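Local coordinates for phosphate-specific transport system accessory protein PhoU homolog (Pseudomonas aeruginosa, PDB 4Q25) that probably takes part in regulating phosphate uptake, as a homodimeric all-helical accessory protein of the phosphate-specific transport system, at residues Leu87-Ser92 with Ile216-Gly221; Arg131-Gln136 with Lys164-Glu169. All coordinates share one frame; numbering follows the deposited sequence.

Interaction 1: residues Leu87-Ser92 with Ile216-Gly221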
# COMPACT_ATOMS: atom_id res chain seq x y z
N LEU A 87 11.27 -1.21 23.15
CA LEU A 87 10.96 -2.11 22.11
C LEU A 87 9.76 -1.56 21.38
O LEU A 87 9.70 -1.58 20.20
CB LEU A 87 10.69 -3.49 22.65
CG LEU A 87 10.25 -4.42 21.56
CD1 LEU A 87 11.44 -4.79 20.71
CD2 LEU A 87 9.61 -5.64 22.16
N ARG A 88 8.81 -1.01 22.10
CA ARG A 88 7.65 -0.49 21.44
C ARG A 88 8.07 0.63 20.48
O ARG A 88 7.53 0.78 19.42
CB ARG A 88 6.63 -0.02 22.46
CG ARG A 88 6.02 -1.15 23.27
CD ARG A 88 4.64 -0.80 23.77
NE ARG A 88 4.61 0.45 24.48
CZ ARG A 88 4.95 0.58 25.75
NH1 ARG A 88 5.36 -0.47 26.41
NH2 ARG A 88 4.92 1.75 26.33
N LEU A 89 9.04 1.41 20.87
CA LEU A 89 9.50 2.54 20.06
C LEU A 89 10.18 2.12 18.76
O LEU A 89 9.86 2.64 17.70
CB LEU A 89 10.44 3.45 20.85
CG LEU A 89 10.99 4.67 20.11
CD1 LEU A 89 9.92 5.71 19.82
CD2 LEU A 89 12.13 5.28 20.90
N ILE A 90 11.15 1.21 18.85
CA ILE A 90 11.80 0.65 17.67
C ILE A 90 10.76 0.02 16.72
O ILE A 90 10.82 0.18 15.51
CB ILE A 90 12.80 -0.45 18.05
CG1 ILE A 90 13.92 0.12 18.91
CG2 ILE A 90 13.37 -1.14 16.81
CD1 ILE A 90 14.84 1.06 18.17
N ILE A 91 9.82 -0.72 17.29
CA ILE A 91 8.78 -1.34 16.49
C ILE A 91 7.89 -0.30 15.81
O ILE A 91 7.48 -0.50 14.68
CB ILE A 91 7.94 -2.31 17.34
CG1 ILE A 91 8.80 -3.54 17.68
CG2 ILE A 91 6.65 -2.71 16.62
CD1 ILE A 91 8.08 -4.59 18.52
N SER A 92 7.58 0.77 16.52
CA SER A 92 6.76 1.84 15.97
C SER A 92 7.53 2.55 14.87
O SER A 92 6.94 3.01 13.90
CB SER A 92 6.38 2.85 17.06
OG SER A 92 5.35 2.29 17.86
N ILE A 216 -0.21 5.38 19.51
CA ILE A 216 -1.08 4.97 20.59
C ILE A 216 -0.47 3.76 21.28
O ILE A 216 -0.26 3.75 22.50
CB ILE A 216 -2.49 4.66 20.05
CG1 ILE A 216 -3.23 5.97 19.77
CG2 ILE A 216 -3.28 3.82 21.04
CD1 ILE A 216 -4.50 5.82 18.97
N TYR A 217 -0.19 2.73 20.48
CA TYR A 217 0.43 1.50 20.95
C TYR A 217 1.72 1.81 21.70
O TYR A 217 1.94 1.29 22.78
CB TYR A 217 0.67 0.53 19.77
CG TYR A 217 1.80 -0.45 19.94
CD1 TYR A 217 1.59 -1.69 20.55
CD2 TYR A 217 3.08 -0.15 19.50
CE1 TYR A 217 2.63 -2.59 20.70
CE2 TYR A 217 4.13 -1.04 19.65
CZ TYR A 217 3.90 -2.26 20.24
OH TYR A 217 4.95 -3.13 20.40
N LEU A 218 2.54 2.67 21.13
CA LEU A 218 3.75 3.14 21.77
C LEU A 218 3.47 3.70 23.17
O LEU A 218 4.15 3.33 24.14
CB LEU A 218 4.41 4.21 20.91
CG LEU A 218 5.84 4.70 21.15
CD1 LEU A 218 6.16 5.80 20.15
CD2 LEU A 218 6.07 5.23 22.55
N VAL A 219 2.48 4.60 23.27
CA VAL A 219 2.25 5.33 24.51
C VAL A 219 1.42 4.51 25.49
O VAL A 219 1.92 4.16 26.55
CB VAL A 219 1.64 6.73 24.25
CG1 VAL A 219 1.17 7.39 25.54
CG2 VAL A 219 2.65 7.63 23.55
N ARG A 220 0.18 4.18 25.13
CA ARG A 220 -0.70 3.39 25.99
C ARG A 220 -0.13 2.01 26.31
O ARG A 220 -0.55 1.35 27.26
CB ARG A 220 -2.10 3.22 25.38
CG ARG A 220 -3.16 4.19 25.90
CD ARG A 220 -4.57 3.60 25.74
NE ARG A 220 -5.65 4.52 26.14
CZ ARG A 220 -6.95 4.22 26.14
NH1 ARG A 220 -7.38 3.01 25.78
NH2 ARG A 220 -7.84 5.14 26.52
N GLY A 221 0.83 1.56 25.51
CA GLY A 221 1.41 0.25 25.69
C GLY A 221 0.69 -0.78 24.84
O GLY A 221 1.25 -1.84 24.53

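Interaction 2: residues Arg131-Gln136 with Lys164-Glu169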
# COMPACT_ATOMS: atom_id res chain seq x y z
N ARG A 131 -7.93 19.63 -3.68
CA ARG A 131 -7.28 20.57 -2.78
C ARG A 131 -7.76 20.39 -1.34
O ARG A 131 -6.97 20.42 -0.43
CB ARG A 131 -7.52 22.01 -3.24
CG ARG A 131 -7.14 23.10 -2.24
CD ARG A 131 -5.66 23.12 -1.96
NE ARG A 131 -4.93 23.78 -3.04
CZ ARG A 131 -3.63 23.66 -3.30
NH1 ARG A 131 -2.85 22.89 -2.56
NH2 ARG A 131 -3.13 24.34 -4.30
N HIS A 132 -9.05 20.19 -1.16
CA HIS A 132 -9.62 20.04 0.16
C HIS A 132 -9.17 18.77 0.88
O HIS A 132 -8.73 18.82 2.03
CB HIS A 132 -11.14 20.06 0.05
CG HIS A 132 -11.82 19.80 1.35
ND1 HIS A 132 -11.50 20.49 2.50
CD2 HIS A 132 -12.81 18.93 1.69
CE1 HIS A 132 -12.26 20.06 3.49
NE2 HIS A 132 -13.05 19.11 3.03
N ILE A 133 -9.30 17.64 0.21
CA ILE A 133 -8.86 16.36 0.76
C ILE A 133 -7.34 16.34 0.95
O ILE A 133 -6.81 15.90 1.97
CB ILE A 133 -9.37 15.21 -0.12
CG1 ILE A 133 -10.88 15.15 -0.01
CG2 ILE A 133 -8.72 13.89 0.26
CD1 ILE A 133 -11.55 14.07 -0.80
N GLY A 134 -6.62 16.91 -0.01
CA GLY A 134 -5.17 16.96 0.06
C GLY A 134 -4.63 17.75 1.24
O GLY A 134 -3.60 17.39 1.84
N SER A 135 -5.30 18.85 1.56
CA SER A 135 -4.79 19.71 2.63
C SER A 135 -5.09 19.06 3.97
O SER A 135 -4.31 19.18 4.91
CB SER A 135 -5.38 21.11 2.55
OG SER A 135 -6.77 21.04 2.64
N GLN A 136 -6.20 18.37 4.05
CA GLN A 136 -6.57 17.65 5.25
C GLN A 136 -5.61 16.50 5.54
O GLN A 136 -5.09 16.36 6.64
CB GLN A 136 -7.96 17.10 5.10
CG GLN A 136 -9.05 18.16 5.27
CD GLN A 136 -10.41 17.62 4.91
OE1 GLN A 136 -11.38 17.88 5.60
NE2 GLN A 136 -10.49 16.85 3.85
N LYS A 164 -11.97 8.85 9.22
CA LYS A 164 -13.35 8.52 8.87
C LYS A 164 -13.95 9.59 7.98
O LYS A 164 -14.63 9.30 6.99
CB LYS A 164 -14.22 8.35 10.12
CG LYS A 164 -14.19 6.94 10.68
CD LYS A 164 -15.03 6.01 9.82
CE LYS A 164 -15.05 4.57 10.32
NZ LYS A 164 -15.57 4.45 11.71
N THR A 165 -13.70 10.85 8.34
CA THR A 165 -14.37 11.93 7.63
C THR A 165 -13.70 12.10 6.27
O THR A 165 -14.35 12.45 5.31
CB THR A 165 -14.48 13.25 8.42
OG1 THR A 165 -13.18 13.71 8.77
CG2 THR A 165 -15.32 13.10 9.67
N VAL A 166 -12.41 11.79 6.18
CA VAL A 166 -11.72 11.88 4.91
C VAL A 166 -12.23 10.80 3.95
O VAL A 166 -12.58 11.12 2.81
CB VAL A 166 -10.19 11.82 5.08
CG1 VAL A 166 -9.54 11.36 3.80
CG2 VAL A 166 -9.64 13.17 5.47
N ASP A 167 -12.31 9.55 4.40
CA ASP A 167 -12.84 8.48 3.54
C ASP A 167 -14.27 8.81 3.11
O ASP A 167 -14.69 8.47 2.00
CB ASP A 167 -12.77 7.11 4.22
CG ASP A 167 -11.34 6.70 4.63
OD1 ASP A 167 -10.35 7.22 4.06
OD2 ASP A 167 -11.17 5.84 5.53
N ARG A 168 -15.01 9.48 3.98
CA ARG A 168 -16.37 9.90 3.70
C ARG A 168 -16.41 10.94 2.58
O ARG A 168 -17.19 10.84 1.63
CB ARG A 168 -17.03 10.47 4.96
CG ARG A 168 -18.54 10.46 4.89
CD ARG A 168 -19.19 11.42 5.89
NE ARG A 168 -20.59 11.68 5.51
CZ ARG A 168 -21.45 12.39 6.23
NH1 ARG A 168 -21.08 12.94 7.38
NH2 ARG A 168 -22.69 12.56 5.79
N GLU A 169 -15.57 11.97 2.71
CA GLU A 169 -15.40 12.96 1.65
C GLU A 169 -14.98 12.35 0.30
O GLU A 169 -15.43 12.78 -0.77
CB GLU A 169 -14.33 13.95 2.08
CG GLU A 169 -14.74 14.87 3.20
CD GLU A 169 -13.63 15.78 3.60
OE1 GLU A 169 -12.43 15.46 3.34
OE2 GLU A 169 -13.95 16.83 4.17

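Interaction 1: residues Leu87-Ser92 with Ile216-Gly221
Arg88 and Leu218 join the start of helix 84-120 to the C-terminal end of helix 188-220, an antiparallel pair in the helical bundle of PhoU. The axes of the two short segments run at 173° to each other and come within 9.0 Å, near enough for a long side chain to reach across to the opposing backbone.

The polar part is a two-nitrogen grip on a carbonyl in the last turn of helix 188-220. Arg88 holds Leu218 O side-on, NE at 2.9 Å and NH2 at 2.8 Å, and the oxygen lies in the guanidinium plane. Both donors approach from the same face of the carbonyl, with NE well above its plane. A bend at chi3 (-52°) turns the guanidinium onto this oxygen. Arginine suits the place because the last carbonyls of a helix lack amide partners from a further turn, and its positive charge would be expected to interact well with the helix dipole. Gly221, which leaves the helix with a positive phi of 93° that a residue without CB adopts readily, lays its CA over one face of the guanidinium.

The aromatic part involves the same arginine. Its CD sits over the face of the Tyr217 ring, 4.1 Å from the centroid, in a CH-pi contact, and the guanidinium and ring planes stand almost perpendicular. Val74 of the second subunit also packs on Tyr217, which places this ring at the dimer contact.

Among the apolar contacts, Leu89 and Leu218 lie side by side, and Phe151 also packs on Leu218. Ile91 crosses Tyr217 at about a right angle, its CD1 3.9 Å from Tyr217 OH. Ser92, hydrogen-bonded through OG to Leu214 O, sets that OG at the edge of the Tyr217 ring, 3.7 Å from Tyr217 CD2.

Interaction 2: residues Arg131-Gln136 with Lys164-Glu169
A polar cluster at the edge of an antiparallel helix pair, within the second PhoU domain of the chain, gathers His132 and Gln136 of helix 127-149 around the carboxylate of Glu169 on helix 153-183. The axes of the two short segments cross at -161° and come no closer than 10.6 Å, so long side chains must span the gap. Glu169 suits this task: its chain is extended beyond CG (chi2 178°) and turns one oxygen to the imidazole and, as modelled, the other to the amide. His132 NE2 donates to Glu169 OE2 at 2.7 Å, meeting that oxygen from above the carboxylate plane, with ring and carboxylate 56° apart. Gln136 comes from the opposite direction with its amide nearly coplanar with the carboxylate; its NE2 is modelled 2.4 Å from Glu169 OE1, in a direction suited to an N-H...O bond but too short to be taken literally.

Ile133 slides past Glu169, its CD1 4.0 Å from Glu169 CB. Ile133 CG2 lies 4.4 Å from Val166 CG1, a loose apolar contact; Leu198 and Leu201 of helix 188-220 extend this greasy side. The hydrogen bond of Gln136 OE1 to Tyr162 OH is consistent with the modelled amide orientation. With an imidazole N-H directed at one of its oxygens, the carboxylate would tend to stabilise a protonated His132.

Interactions 1 and 2 both pair antiparallel helices of one bundle, but their centres lie 27 Å apart and their nearest atoms about 13 Å apart, without touching. Along the chain, interaction 2 is nested inside the loop that interaction 1 closes: helix 84-120 leads into helix 127-149, and helix 153-183 into helix 188-220. The last of these is common ground, ending in interaction 1 and lending Leu198 and Leu201 to the apolar side of interaction 2. The centre of interaction 1 lies about 20 Å from the centre of the chain, and this contact also meets the second subunit; that of interaction 2 lies about 13 Å from it, and no other chain of the dimer touches its segments.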